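Local coordinates for alpha-galactosidase 1 (Saccharomyces cerevisiae, PDB 3LRM), which hydrolyses terminal, non-reducing alpha-D-galactose residues from alpha-D-galactosides such as galactose oligosaccharides, galactomannans and galactolipids, working as a homotetramer, at residues W34-T39 with I69-C74; R326-Y331 with I343-G348; T390-D395 with I444-P449; S77-D82 with G123-L128. The protein carries 2 engineered substitutions. All coordinates share one frame; numbering follows the deposited sequence.

How the contacts relate
Contacts 1 and 4 belong to the alpha/beta-barrel domain, contacts 2 and 3 to the C-terminal beta domain. Contact 1 pairs the first two barrel strands and holds part of the galactose pocket. Contact 4 joins the end of strand 76-79 to the loop before helix 131-140, its centre about 19 Å from that of contact 1; the two touch where Tyr-124 packs on Cys-74. Across the chain's centre, contacts 2 and 3 lie at the two ends of one antiparallel sheet, about 9 Å apart at their nearest atoms. From contact 1 the nearest atoms of contacts 2 and 3 are about 20 Å and 25 Å away, both far from the galactose pocket.

Contact 1 (W34-T39 with I69-C74); sequences WDNWNT and IILDDC. With GLA (alpha-D-galactopyranose), chain K; FRU (beta-D-fructofuranose), chain B.
With CG anti to the backbone N in Trp-37 (chi1 -168°) and roughly so in Asp-72 (chi1 -150°), indole and carboxylate come together beside the bound galactose. Asp-72 OD2 approaches the indole obliquely, 3.5 Å from Trp-37 CE3, with ring and carboxylate planes 31° apart. The same oxygen accepts a hydrogen bond from O4 of the galactose (2.8 Å), whose C6 lies over the indole near its rim. Asp-73 OD2 takes only a weak bond from the sugar O6. O1 of the fructose meets the ring edge in plane, 3.3 Å from Trp-37 CZ2, and Cys-74 SG, disulfide-bonded to Cys-42, makes an edge-on sulfur-aromatic contact. Behind them Asp-35 OD2 and Asp-72 OD1 stand 3.1 Å apart as two acceptors; the salt bridge from Lys-147 to Asp-72 probably eases their repulsion. Asp-35 OD1 caps the following helical turn by accepting from Trp-37 N (2.8 Å). Further back, Ile-70 N bonds to Trp-34 O (2.8 Å), and Trp-34 CE3 packs on Ile-69 CG2. Parallel strands 32-35 and 68-70, ending in loops that bind substrate, are typical of the catalytic (beta/alpha)8 TIM barrel of family GH27.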
loop_
_atom_site.group_PDB
_atom_site.type_symbol
_atom_site.label_atom_id
_atom_site.label_comp_id
_atom_site.label_asym_id
_atom_site.label_seq_id
_atom_site.Cartn_x
_atom_site.Cartn_y
_atom_site.Cartn_z
ATOM N N TRP A 34 30.291 15.841 12.389
ATOM C CA TRP A 34 29.669 17.130 12.091
ATOM C C TRP A 34 29.378 17.295 10.595
ATOM O O TRP A 34 30.114 16.788 9.750
ATOM C CB TRP A 34 30.564 18.268 12.603
ATOM C CG TRP A 34 30.098 19.639 12.225
ATOM C CD1 TRP A 34 29.185 20.412 12.889
ATOM C CD2 TRP A 34 30.514 20.400 11.086
ATOM N NE1 TRP A 34 29.010 21.609 12.233
ATOM C CE2 TRP A 34 29.812 21.626 11.121
ATOM C CE3 TRP A 34 31.407 20.163 10.039
ATOM C CZ2 TRP A 34 29.981 22.612 10.153
ATOM C CZ3 TRP A 34 31.574 21.143 9.078
ATOM C CH2 TRP A 34 30.865 22.354 9.143
ATOM N N ASP A 35 28.302 18.018 10.293
ATOM C CA ASP A 35 27.887 18.300 8.924
ATOM C C ASP A 35 27.449 19.761 8.805
ATOM O O ASP A 35 26.777 20.291 9.688
ATOM C CB ASP A 35 26.748 17.355 8.525
ATOM C CG ASP A 35 26.420 17.419 7.053
ATOM O OD1 ASP A 35 25.961 18.481 6.588
ATOM O OD2 ASP A 35 26.602 16.395 6.362
ATOM N N ASN A 36 27.821 20.399 7.702
ATOM C CA ASN A 36 27.551 21.830 7.483
ATOM C C ASN A 36 26.124 22.194 7.031
ATOM O O ASN A 36 25.743 23.374 7.041
ATOM C CB ASN A 36 28.547 22.385 6.470
ATOM C CG ASN A 36 28.567 21.586 5.182
ATOM O OD1 ASN A 36 27.853 21.902 4.227
ATOM N ND2 ASN A 36 29.362 20.521 5.162
ATOM N N TRP A 37 25.342 21.190 6.635
ATOM C CA TRP A 37 24.029 21.427 6.026
ATOM C C TRP A 37 23.039 22.203 6.910
ATOM O O TRP A 37 22.599 23.292 6.525
ATOM C CB TRP A 37 23.391 20.119 5.529
ATOM C CG TRP A 37 22.195 20.374 4.665
ATOM C CD1 TRP A 37 20.884 20.075 4.955
ATOM C CD2 TRP A 37 22.185 21.014 3.382
ATOM N NE1 TRP A 37 20.066 20.480 3.920
ATOM C CE2 TRP A 37 20.839 21.057 2.944
ATOM C CE3 TRP A 37 23.185 21.544 2.552
ATOM C CZ2 TRP A 37 20.467 21.621 1.715
ATOM C CZ3 TRP A 37 22.815 22.104 1.326
ATOM C CH2 TRP A 37 21.467 22.136 0.922
ATOM N N ASN A 38 22.718 21.648 8.087
ATOM C CA ASN A 38 21.684 22.193 8.992
ATOM C C ASN A 38 21.720 23.696 9.240
ATOM O O ASN A 38 20.722 24.276 9.675
ATOM C CB ASN A 38 21.704 21.470 10.342
ATOM C CG ASN A 38 21.006 20.124 10.302
ATOM O OD1 ASN A 38 21.023 19.421 9.280
ATOM N ND2 ASN A 38 20.393 19.746 11.424
ATOM N N THR A 39 22.868 24.322 8.983
ATOM C CA THR A 39 23.016 25.754 9.214
ATOM C C THR A 39 23.532 26.489 7.991
ATOM O O THR A 39 22.968 27.523 7.610
ATOM C CB THR A 39 23.958 26.069 10.406
ATOM O OG1 THR A 39 25.235 25.454 10.183
ATOM C CG2 THR A 39 23.361 25.584 11.733
ATOM N N ILE A 69 34.351 14.948 9.852
ATOM C CA ILE A 69 34.012 16.243 9.287
ATOM C C ILE A 69 33.380 15.987 7.919
ATOM O O ILE A 69 34.052 15.586 6.965
ATOM C CB ILE A 69 35.253 17.178 9.199
ATOM C CG1 ILE A 69 35.904 17.356 10.584
ATOM C CG2 ILE A 69 34.892 18.522 8.550
ATOM C CD1 ILE A 69 35.015 18.019 11.640
ATOM N N ILE A 70 32.072 16.190 7.843
ATOM C CA ILE A 70 31.340 15.846 6.637
ATOM C C ILE A 70 30.965 17.086 5.839
ATOM O O ILE A 70 30.185 17.929 6.297
ATOM C CB ILE A 70 30.094 14.988 6.950
ATOM C CG1 ILE A 70 30.467 13.850 7.913
ATOM C CG2 ILE A 70 29.475 14.462 5.651
ATOM C CD1 ILE A 70 29.305 13.300 8.705
ATOM N N LEU A 71 31.555 17.187 4.651
ATOM C CA LEU A 71 31.211 18.220 3.689
ATOM C C LEU A 71 30.006 17.752 2.887
ATOM O O LEU A 71 30.006 16.655 2.327
ATOM C CB LEU A 71 32.389 18.522 2.758
ATOM C CG LEU A 71 32.142 19.508 1.614
ATOM C CD1 LEU A 71 31.928 20.926 2.123
ATOM C CD2 LEU A 71 33.294 19.459 0.647
ATOM N N ASP A 72 28.984 18.598 2.836
ATOM C CA ASP A 72 27.724 18.247 2.211
ATOM C C ASP A 72 27.652 18.667 0.732
ATOM O O ASP A 72 28.631 18.544 0.003
ATOM C CB ASP A 72 26.571 18.837 3.018
ATOM C CG ASP A 72 25.325 17.999 2.933
ATOM O OD1 ASP A 72 25.227 16.998 3.672
ATOM O OD2 ASP A 72 24.449 18.349 2.120
ATOM N N ASP A 73 26.490 19.147 0.301
ATOM C CA ASP A 73 26.241 19.477 -1.103
ATOM C C ASP A 73 26.883 20.807 -1.511
ATOM O O ASP A 73 27.419 21.533 -0.674
ATOM C CB ASP A 73 24.727 19.518 -1.367
ATOM C CG ASP A 73 24.361 19.122 -2.788
ATOM O OD1 ASP A 73 25.258 19.051 -3.644
ATOM O OD2 ASP A 73 23.168 18.877 -3.050
ATOM N N CYS A 74 26.812 21.106 -2.808
ATOM C CA CYS A 74 27.242 22.384 -3.389
ATOM C C CYS A 74 28.753 22.609 -3.256
ATOM O O CYS A 74 29.198 23.693 -2.870
ATOM C CB CYS A 74 26.437 23.570 -2.805
ATOM S SG CYS A 74 24.823 23.123 -2.057
HETATM C C1 GLA K . 19.258 15.647 0.975
HETATM C C2 GLA K . 19.683 15.093 2.333
HETATM C C3 GLA K . 20.094 16.246 3.258
HETATM C C4 GLA K . 21.150 17.137 2.591
HETATM C C5 GLA K . 20.679 17.558 1.191
HETATM C C6 GLA K . 21.699 18.411 0.443
HETATM O O2 GLA K . 18.607 14.332 2.893
HETATM O O3 GLA K . 20.580 15.746 4.510
HETATM O O4 GLA K . 22.391 16.423 2.516
HETATM O O5 GLA K . 20.354 16.393 0.423
HETATM O O6 GLA K . 21.044 19.279 -0.487
HETATM C C1 FRU B . 16.321 22.071 0.901
HETATM C C2 FRU B . 16.543 21.275 -0.394
HETATM C C3 FRU B . 18.034 21.299 -0.776
HETATM C C4 FRU B . 18.144 22.107 -2.054
HETATM C C5 FRU B . 16.751 22.667 -2.289
HETATM C C6 FRU B . 16.349 22.533 -3.755
HETATM O O1 FRU B . 17.185 21.679 1.952
HETATM O O2 FRU B . 15.968 19.977 -0.209
HETATM O O3 FRU B . 18.615 20.026 -0.953
HETATM O O4 FRU B . 19.070 23.155 -1.873
HETATM O O5 FRU B . 15.863 21.970 -1.429
HETATM O O6 FRU B . 15.153 21.798 -3.926
#

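Contact 2 (R326-Y331 with I343-G348); sequences RVWRYY and IQMWSG
Arg-326 to Tyr-331 and Ile-343 to Gly-348 form an antiparallel hairpin with a classic beta bulge, where Val-327 and Trp-328 both face Met-345. Val-327 N bonds to Met-345 O (2.7 Å), Trp-328 N only weakly. Packing is denser here and round the two tryptophans. Trp-328 CG lies between the backbone N and the carbonyl carbon (chi1 52°), which brings the indole over Met-345; Met-345 CB covers one face and Tyr-330 CE1 the other. On the other sheet face, Arg-326 CB lies over the centre of the Trp-346 six-membered ring (CH-pi). Replacing Trp-346 by an alanine would probably open a gap beneath Arg-326 and leave Gln-344 OE1 without its indole donor. Tyr-330 against Ile-343 is the looser, more exposed side, Tyr-330 CB 4.1 Å from Ile-343 CG1. Arg-329, on the face toward helix 239-246, forms salt bridges with Glu-342 and Asp-226. In the Trp-346 ring plane, NE1 donates to a lone pair of Gln-344 OE1 at 2.9 Å.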
loop_
_atom_site.group_PDB
_atom_site.type_symbol
_atom_site.label_atom_id
_atom_site.label_comp_id
_atom_site.label_asym_id
_atom_site.label_seq_id
_atom_site.Cartn_x
_atom_site.Cartn_y
_atom_site.Cartn_z
ATOM N N ARG A 326 11.115 0.276 22.244
ATOM C CA ARG A 326 10.023 1.024 22.839
ATOM C C ARG A 326 9.069 0.031 23.496
ATOM O O ARG A 326 8.470 -0.804 22.818
ATOM C CB ARG A 326 9.296 1.856 21.783
ATOM C CG ARG A 326 8.405 2.942 22.362
ATOM C CD ARG A 326 7.105 3.035 21.609
ATOM N NE ARG A 326 7.194 3.853 20.403
ATOM C CZ ARG A 326 6.470 3.648 19.305
ATOM N NH1 ARG A 326 5.615 2.630 19.238
ATOM N NH2 ARG A 326 6.614 4.453 18.263
ATOM N N VAL A 327 8.943 0.120 24.816
ATOM C CA VAL A 327 8.139 -0.826 25.586
ATOM C C VAL A 327 6.649 -0.486 25.533
ATOM O O VAL A 327 5.814 -1.373 25.324
ATOM C CB VAL A 327 8.635 -0.949 27.048
ATOM C CG1 VAL A 327 7.719 -1.854 27.862
ATOM C CG2 VAL A 327 10.061 -1.485 27.072
ATOM N N TRP A 328 6.322 0.788 25.728
ATOM C CA TRP A 328 4.949 1.255 25.573
ATOM C C TRP A 328 4.829 2.692 25.071
ATOM O O TRP A 328 5.781 3.473 25.136
ATOM C CB TRP A 328 4.120 1.045 26.850
ATOM C CG TRP A 328 4.701 1.581 28.149
ATOM C CD1 TRP A 328 5.232 0.841 29.167
ATOM C CD2 TRP A 328 4.759 2.953 28.580
ATOM N NE1 TRP A 328 5.631 1.663 30.196
ATOM C CE2 TRP A 328 5.351 2.962 29.865
ATOM C CE3 TRP A 328 4.377 4.174 28.006
ATOM C CZ2 TRP A 328 5.573 4.143 30.584
ATOM C CZ3 TRP A 328 4.595 5.349 28.723
ATOM C CH2 TRP A 328 5.189 5.322 29.998
ATOM N N ARG A 329 3.644 3.014 24.562
ATOM C CA ARG A 329 3.335 4.342 24.051
ATOM C C ARG A 329 1.843 4.620 24.238
ATOM O O ARG A 329 1.001 3.860 23.768
ATOM C CB ARG A 329 3.727 4.451 22.570
ATOM C CG ARG A 329 3.548 5.835 21.955
ATOM C CD ARG A 329 2.187 6.012 21.291
ATOM N NE ARG A 329 2.007 5.126 20.141
ATOM C CZ ARG A 329 2.448 5.379 18.914
ATOM N NH1 ARG A 329 3.115 6.498 18.643
ATOM N NH2 ARG A 329 2.225 4.502 17.953
ATOM N N TYR A 330 1.530 5.712 24.927
ATOM C CA TYR A 330 0.146 6.143 25.106
ATOM C C TYR A 330 -0.023 7.601 24.712
ATOM O O TYR A 330 0.863 8.426 24.941
ATOM C CB TYR A 330 -0.306 5.952 26.558
ATOM C CG TYR A 330 -0.113 4.547 27.080
ATOM C CD1 TYR A 330 0.955 4.240 27.919
ATOM C CD2 TYR A 330 -0.991 3.523 26.725
ATOM C CE1 TYR A 330 1.142 2.958 28.396
ATOM C CE2 TYR A 330 -0.812 2.236 27.197
ATOM C CZ TYR A 330 0.255 1.957 28.034
ATOM O OH TYR A 330 0.439 0.676 28.511
ATOM N N TYR A 331 -1.166 7.909 24.115
ATOM C CA TYR A 331 -1.503 9.286 23.795
ATOM C C TYR A 331 -2.149 9.926 25.010
ATOM O O TYR A 331 -2.897 9.275 25.736
ATOM C CB TYR A 331 -2.410 9.358 22.565
ATOM C CG TYR A 331 -1.711 8.915 21.305
ATOM C CD1 TYR A 331 -1.925 7.646 20.784
ATOM C CD2 TYR A 331 -0.809 9.757 20.648
ATOM C CE1 TYR A 331 -1.276 7.228 19.630
ATOM C CE2 TYR A 331 -0.153 9.345 19.492
ATOM C CZ TYR A 331 -0.395 8.078 18.992
ATOM O OH TYR A 331 0.237 7.646 17.851
ATOM N N ILE A 343 3.182 9.811 25.491
ATOM C CA ILE A 343 4.232 9.400 26.423
ATOM C C ILE A 343 4.820 8.049 26.022
ATOM O O ILE A 343 4.102 7.163 25.537
ATOM C CB ILE A 343 3.756 9.399 27.900
ATOM C CG1 ILE A 343 2.444 8.626 28.057
ATOM C CG2 ILE A 343 3.596 10.820 28.385
ATOM C CD1 ILE A 343 2.091 8.292 29.489
ATOM N N GLN A 344 6.127 7.900 26.209
ATOM C CA GLN A 344 6.821 6.683 25.800
ATOM C C GLN A 344 7.802 6.166 26.841
ATOM O O GLN A 344 8.370 6.945 27.602
ATOM C CB GLN A 344 7.536 6.905 24.478
ATOM C CG GLN A 344 6.611 6.899 23.298
ATOM C CD GLN A 344 7.291 7.290 22.017
ATOM O OE1 GLN A 344 8.493 7.088 21.851
ATOM N NE2 GLN A 344 6.522 7.851 21.089
ATOM N N MET A 345 7.969 4.844 26.875
ATOM C CA MET A 345 9.008 4.200 27.667
ATOM C C MET A 345 9.860 3.317 26.780
ATOM O O MET A 345 9.344 2.528 25.995
ATOM C CB MET A 345 8.418 3.336 28.769
ATOM C CG MET A 345 9.388 3.108 29.917
ATOM S SD MET A 345 9.575 1.373 30.367
ATOM C CE MET A 345 11.059 0.971 29.488
ATOM N N TRP A 346 11.169 3.449 26.916
ATOM C CA TRP A 346 12.086 2.651 26.131
ATOM C C TRP A 346 13.064 1.972 27.064
ATOM O O TRP A 346 13.505 2.566 28.046
ATOM C CB TRP A 346 12.864 3.519 25.145
ATOM C CG TRP A 346 12.058 4.174 24.049
ATOM C CD1 TRP A 346 11.079 5.125 24.190
ATOM C CD2 TRP A 346 12.208 3.967 22.638
ATOM N NE1 TRP A 346 10.600 5.503 22.958
ATOM C CE2 TRP A 346 11.278 4.812 21.989
ATOM C CE3 TRP A 346 13.035 3.148 21.860
ATOM C CZ2 TRP A 346 11.149 4.853 20.600
ATOM C CZ3 TRP A 346 12.905 3.189 20.480
ATOM C CH2 TRP A 346 11.974 4.036 19.865
ATOM N N SER A 347 13.394 0.726 26.750
ATOM C CA SER A 347 14.358 -0.038 27.516
ATOM C C SER A 347 15.294 -0.751 26.552
ATOM O O SER A 347 14.902 -1.087 25.434
ATOM C CB SER A 347 13.643 -1.043 28.412
ATOM O OG SER A 347 14.553 -1.712 29.260
ATOM N N GLY A 348 16.534 -0.966 26.984
ATOM C CA GLY A 348 17.544 -1.567 26.122
ATOM C C GLY A 348 18.722 -2.164 26.868
ATOM O O GLY A 348 19.210 -1.570 27.834
#

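Contact 3 (T390-D395 with I444-P449); sequences TWDIYD and IGSLSP
Leu-447 N donates to Trp-391 O at 2.6 Å, and Trp-391 N returns a nearly straight bond (173°) to Leu-447 O, making this an antiparallel hydrogen-bonded pair. Further along, Ile-393 N donates to Gly-445 O and Ile-444 N to Ile-393 O. At the other end the hydroxyls of Thr-390 and Ser-448 join, OG1 to OG, at 2.9 Å. The Thr-390 methyl, placed anti to the backbone N (OG1 chi1 -69°), rests 3.5 Å from Leu-447 O. Ile-393 forms the apolar centre: CD1 reaches across to the partner backbone at Ser-446 and Leu-447, 3.9 Å from Leu-447 CB, while CG2 meets Ile-444 CG1 as the two side chains cross. The backbone angles of Gly-445 call for glycine, since a CB would press on the preceding carbonyl O. Within the chain, strand 442-447 is outermost in the antiparallel sheet of the C-terminal beta-sandwich domain; strand 391-395 runs between it and strand 461-469, with helix 373-376 against Trp-391 and Leu-447, and Leu-453 of strand 453-457 against Ile-393.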
loop_
_atom_site.group_PDB
_atom_site.type_symbol
_atom_site.label_atom_id
_atom_site.label_comp_id
_atom_site.label_asym_id
_atom_site.label_seq_id
_atom_site.Cartn_x
_atom_site.Cartn_y
_atom_site.Cartn_z
ATOM N N THR A 390 17.894 -6.658 42.706
ATOM C CA THR A 390 17.723 -5.223 42.922
ATOM C C THR A 390 18.703 -4.461 42.028
ATOM O O THR A 390 19.838 -4.889 41.816
ATOM C CB THR A 390 17.898 -4.856 44.412
ATOM O OG1 THR A 390 16.790 -5.378 45.156
ATOM C CG2 THR A 390 17.961 -3.340 44.622
ATOM N N TRP A 391 18.249 -3.341 41.486
ATOM C CA TRP A 391 19.037 -2.594 40.521
ATOM C C TRP A 391 19.274 -1.173 41.007
ATOM O O TRP A 391 18.370 -0.539 41.546
ATOM C CB TRP A 391 18.331 -2.587 39.161
ATOM C CG TRP A 391 18.222 -3.942 38.528
ATOM C CD1 TRP A 391 17.350 -4.936 38.861
ATOM C CD2 TRP A 391 19.014 -4.448 37.448
ATOM N NE1 TRP A 391 17.555 -6.037 38.064
ATOM C CE2 TRP A 391 18.567 -5.762 37.184
ATOM C CE3 TRP A 391 20.057 -3.917 36.675
ATOM C CZ2 TRP A 391 19.127 -6.557 36.179
ATOM C CZ3 TRP A 391 20.614 -4.703 35.677
ATOM C CH2 TRP A 391 20.148 -6.009 35.437
ATOM N N ASP A 392 20.497 -0.687 40.820
ATOM C CA ASP A 392 20.844 0.687 41.140
ATOM C C ASP A 392 20.481 1.592 39.968
ATOM O O ASP A 392 20.735 1.242 38.816
ATOM C CB ASP A 392 22.340 0.801 41.453
ATOM C CG ASP A 392 22.713 0.211 42.812
ATOM O OD1 ASP A 392 21.830 0.064 43.698
ATOM O OD2 ASP A 392 23.912 -0.098 42.996
ATOM N N ILE A 393 19.895 2.751 40.271
ATOM C CA ILE A 393 19.442 3.700 39.252
ATOM C C ILE A 393 20.417 4.867 39.132
ATOM O O ILE A 393 20.719 5.539 40.115
ATOM C CB ILE A 393 18.024 4.225 39.553
ATOM C CG1 ILE A 393 17.064 3.057 39.787
ATOM C CG2 ILE A 393 17.527 5.100 38.416
ATOM C CD1 ILE A 393 15.835 3.413 40.590
ATOM N N TYR A 394 20.912 5.092 37.919
ATOM C CA TYR A 394 21.847 6.174 37.655
ATOM C C TYR A 394 21.225 7.187 36.704
ATOM O O TYR A 394 20.811 6.836 35.601
ATOM C CB TYR A 394 23.136 5.621 37.042
ATOM C CG TYR A 394 24.048 4.904 38.010
ATOM C CD1 TYR A 394 23.744 3.623 38.465
ATOM C CD2 TYR A 394 25.228 5.499 38.452
ATOM C CE1 TYR A 394 24.577 2.961 39.348
ATOM C CE2 TYR A 394 26.074 4.844 39.330
ATOM C CZ TYR A 394 25.743 3.576 39.778
ATOM O OH TYR A 394 26.581 2.922 40.653
ATOM N N ASP A 395 21.156 8.443 37.133
ATOM C CA ASP A 395 20.671 9.515 36.269
ATOM C C ASP A 395 21.787 9.915 35.313
ATOM O O ASP A 395 22.789 10.505 35.725
ATOM C CB ASP A 395 20.191 10.715 37.095
ATOM C CG ASP A 395 19.538 11.805 36.245
ATOM O OD1 ASP A 395 19.753 11.845 35.014
ATOM O OD2 ASP A 395 18.808 12.638 36.820
ATOM N N ILE A 444 21.130 7.688 41.978
ATOM C CA ILE A 444 20.056 8.443 42.640
ATOM C C ILE A 444 19.152 7.552 43.493
ATOM O O ILE A 444 18.193 8.020 44.104
ATOM C CB ILE A 444 19.185 9.261 41.628
ATOM C CG1 ILE A 444 18.481 8.336 40.632
ATOM C CG2 ILE A 444 20.021 10.332 40.931
ATOM C CD1 ILE A 444 17.356 8.989 39.852
ATOM N N GLY A 445 19.473 6.265 43.523
ATOM C CA GLY A 445 18.686 5.297 44.257
ATOM C C GLY A 445 18.717 3.916 43.637
ATOM O O GLY A 445 19.566 3.615 42.803
ATOM N N SER A 446 17.788 3.072 44.068
ATOM C CA SER A 446 17.714 1.706 43.584
ATOM C C SER A 446 16.266 1.264 43.401
ATOM O O SER A 446 15.351 1.843 43.992
ATOM C CB SER A 446 18.485 0.751 44.513
ATOM O OG SER A 446 17.949 0.741 45.824
ATOM N N LEU A 447 16.076 0.250 42.555
ATOM C CA LEU A 447 14.754 -0.316 42.276
ATOM C C LEU A 447 14.740 -1.793 42.642
ATOM O O LEU A 447 15.594 -2.570 42.201
ATOM C CB LEU A 447 14.387 -0.157 40.798
ATOM C CG LEU A 447 12.960 0.200 40.361
ATOM C CD1 LEU A 447 12.765 -0.216 38.909
ATOM C CD2 LEU A 447 11.856 -0.398 41.233
ATOM N N SER A 448 13.759 -2.167 43.451
ATOM C CA SER A 448 13.621 -3.532 43.930
ATOM C C SER A 448 12.361 -4.173 43.360
ATOM O O SER A 448 11.433 -3.455 42.971
ATOM C CB SER A 448 13.591 -3.538 45.457
ATOM O OG SER A 448 14.894 -3.313 45.973
ATOM N N PRO A 449 12.327 -5.523 43.290
ATOM C CA PRO A 449 11.124 -6.217 42.817
ATOM C C PRO A 449 9.876 -5.747 43.564
ATOM O O PRO A 449 9.952 -5.427 44.757
ATOM C CB PRO A 449 11.416 -7.679 43.138
ATOM C CG PRO A 449 12.893 -7.775 43.084
ATOM C CD PRO A 449 13.420 -6.465 43.593
#

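Contact 4 (S77-D82 with G123-L128); sequences SGRDSD and GYPGSL
The guanidinium of Arg-79 meets Gly-126 with its edge: the carbonyl carbon and a water lie near its plane, and NH2 donates to Gly-126 O at 2.9 Å. The donor comes from above the carbonyl plane, 52° out of it, although the oxygen itself is only 12° out of the guanidinium plane. Pro-125 CB lies obliquely to the planar group, 3.9 Å from Arg-79 NE, and the pyrrolidine ring and the arginine chain slide past each other in opposite directions. An extended chain from CG to NE (chi3 177°) carries the charged end along the proline. The water accepts from Arg-79 NE at 3.2 Å; its approach to Gly-126 O is doubtfully short. Nearer the backbone, Pro-125 CG packs 3.8 Å from Gly-78 CA. Arg-79 also forms a salt bridge with Asp-134 through NH2 and a hydrogen bond to Gly-83 O through NH1, which probably fixes the rotation of its planar end. A methionine in place of Arg-79 would probably leave Asp-134 without this cationic mate and Gly-126 O without its direct side-chain donor. The arginine thus ties strand 76-79 by charge and hydrogen bonds to the loop before helix 131-140 and, through Asp-134, to that helix.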
loop_
_atom_site.group_PDB
_atom_site.type_symbol
_atom_site.label_atom_id
_atom_site.label_comp_id
_atom_site.label_asym_id
_atom_site.label_seq_id
_atom_site.Cartn_x
_atom_site.Cartn_y
_atom_site.Cartn_z
ATOM N N SER A 77 31.988 22.093 -9.116
ATOM C CA SER A 77 31.676 23.128 -10.103
ATOM C C SER A 77 31.175 22.507 -11.402
ATOM O O SER A 77 30.520 23.170 -12.217
ATOM C CB SER A 77 32.895 24.010 -10.375
ATOM O OG SER A 77 33.984 23.244 -10.860
ATOM N N GLY A 78 31.486 21.230 -11.585
ATOM C CA GLY A 78 31.095 20.498 -12.777
ATOM C C GLY A 78 31.932 19.248 -12.900
ATOM O O GLY A 78 32.457 18.753 -11.905
ATOM N N ARG A 79 32.047 18.741 -14.123
ATOM C CA ARG A 79 32.892 17.587 -14.422
ATOM C C ARG A 79 33.987 17.956 -15.422
ATOM O O ARG A 79 33.748 18.733 -16.352
ATOM C CB ARG A 79 32.058 16.404 -14.931
ATOM C CG ARG A 79 31.231 15.714 -13.846
ATOM C CD ARG A 79 30.616 14.417 -14.345
ATOM N NE ARG A 79 29.875 13.729 -13.288
ATOM C CZ ARG A 79 30.396 12.823 -12.460
ATOM N NH1 ARG A 79 31.672 12.466 -12.553
ATOM N NH2 ARG A 79 29.629 12.266 -11.534
ATOM N N ASP A 80 35.189 17.418 -15.226
ATOM C CA ASP A 80 36.290 17.732 -16.128
ATOM C C ASP A 80 36.260 16.858 -17.378
ATOM O O ASP A 80 35.375 16.005 -17.539
ATOM C CB ASP A 80 37.661 17.673 -15.423
ATOM C CG ASP A 80 38.117 16.249 -15.086
ATOM O OD1 ASP A 80 37.788 15.297 -15.832
ATOM O OD2 ASP A 80 38.840 16.090 -14.072
ATOM N N SER A 81 37.247 17.081 -18.245
ATOM C CA SER A 81 37.380 16.400 -19.532
ATOM C C SER A 81 37.369 14.865 -19.442
ATOM O O SER A 81 36.869 14.191 -20.353
ATOM C CB SER A 81 38.660 16.870 -20.227
ATOM O OG SER A 81 39.764 16.827 -19.329
ATOM N N ASP A 82 37.917 14.323 -18.353
ATOM C CA ASP A 82 37.984 12.868 -18.143
ATOM C C ASP A 82 36.715 12.262 -17.530
ATOM O O ASP A 82 36.661 11.055 -17.259
ATOM C CB ASP A 82 39.193 12.506 -17.276
ATOM C CG ASP A 82 40.448 12.281 -18.090
ATOM O OD1 ASP A 82 40.416 12.550 -19.312
ATOM O OD2 ASP A 82 41.463 11.832 -17.505
ATOM N N GLY A 123 21.519 20.304 -7.243
ATOM C CA GLY A 123 21.635 20.450 -8.694
ATOM C C GLY A 123 23.017 20.297 -9.287
ATOM O O GLY A 123 23.233 20.655 -10.447
ATOM N N TYR A 124 23.941 19.754 -8.499
ATOM C CA TYR A 124 25.331 19.555 -8.917
ATOM C C TYR A 124 25.527 18.127 -9.443
ATOM O O TYR A 124 24.656 17.280 -9.245
ATOM C CB TYR A 124 26.273 19.868 -7.745
ATOM C CG TYR A 124 26.169 21.303 -7.263
ATOM C CD1 TYR A 124 25.065 21.730 -6.518
ATOM C CD2 TYR A 124 27.162 22.236 -7.561
ATOM C CE1 TYR A 124 24.952 23.043 -6.082
ATOM C CE2 TYR A 124 27.063 23.556 -7.123
ATOM C CZ TYR A 124 25.957 23.950 -6.382
ATOM O OH TYR A 124 25.838 25.251 -5.949
ATOM N N PRO A 125 26.660 17.851 -10.124
ATOM C CA PRO A 125 26.863 16.523 -10.718
ATOM C C PRO A 125 26.596 15.375 -9.743
ATOM O O PRO A 125 27.047 15.427 -8.595
ATOM C CB PRO A 125 28.339 16.545 -11.106
ATOM C CG PRO A 125 28.623 17.971 -11.391
ATOM C CD PRO A 125 27.775 18.766 -10.441
ATOM N N GLY A 126 25.863 14.359 -10.204
ATOM C CA GLY A 126 25.563 13.168 -9.408
ATOM C C GLY A 126 26.280 11.944 -9.937
ATOM O O GLY A 126 26.831 11.972 -11.032
ATOM N N SER A 127 26.244 10.857 -9.175
ATOM C CA SER A 127 27.129 9.719 -9.418
ATOM C C SER A 127 26.506 8.503 -10.105
ATOM O O SER A 127 27.194 7.495 -10.305
ATOM C CB SER A 127 27.761 9.272 -8.101
ATOM O OG SER A 127 28.440 10.336 -7.461
ATOM N N LEU A 128 25.223 8.586 -10.461
ATOM C CA LEU A 128 24.514 7.448 -11.064
ATOM C C LEU A 128 25.085 7.073 -12.440
ATOM O O LEU A 128 25.144 7.904 -13.357
ATOM C CB LEU A 128 23.006 7.713 -11.146
ATOM C CG LEU A 128 22.089 6.586 -11.646
ATOM C CD1 LEU A 128 22.205 5.317 -10.802
ATOM C CD2 LEU A 128 20.653 7.067 -11.693
HETATM O O HOH W 1 26.783 13.816 -12.659
#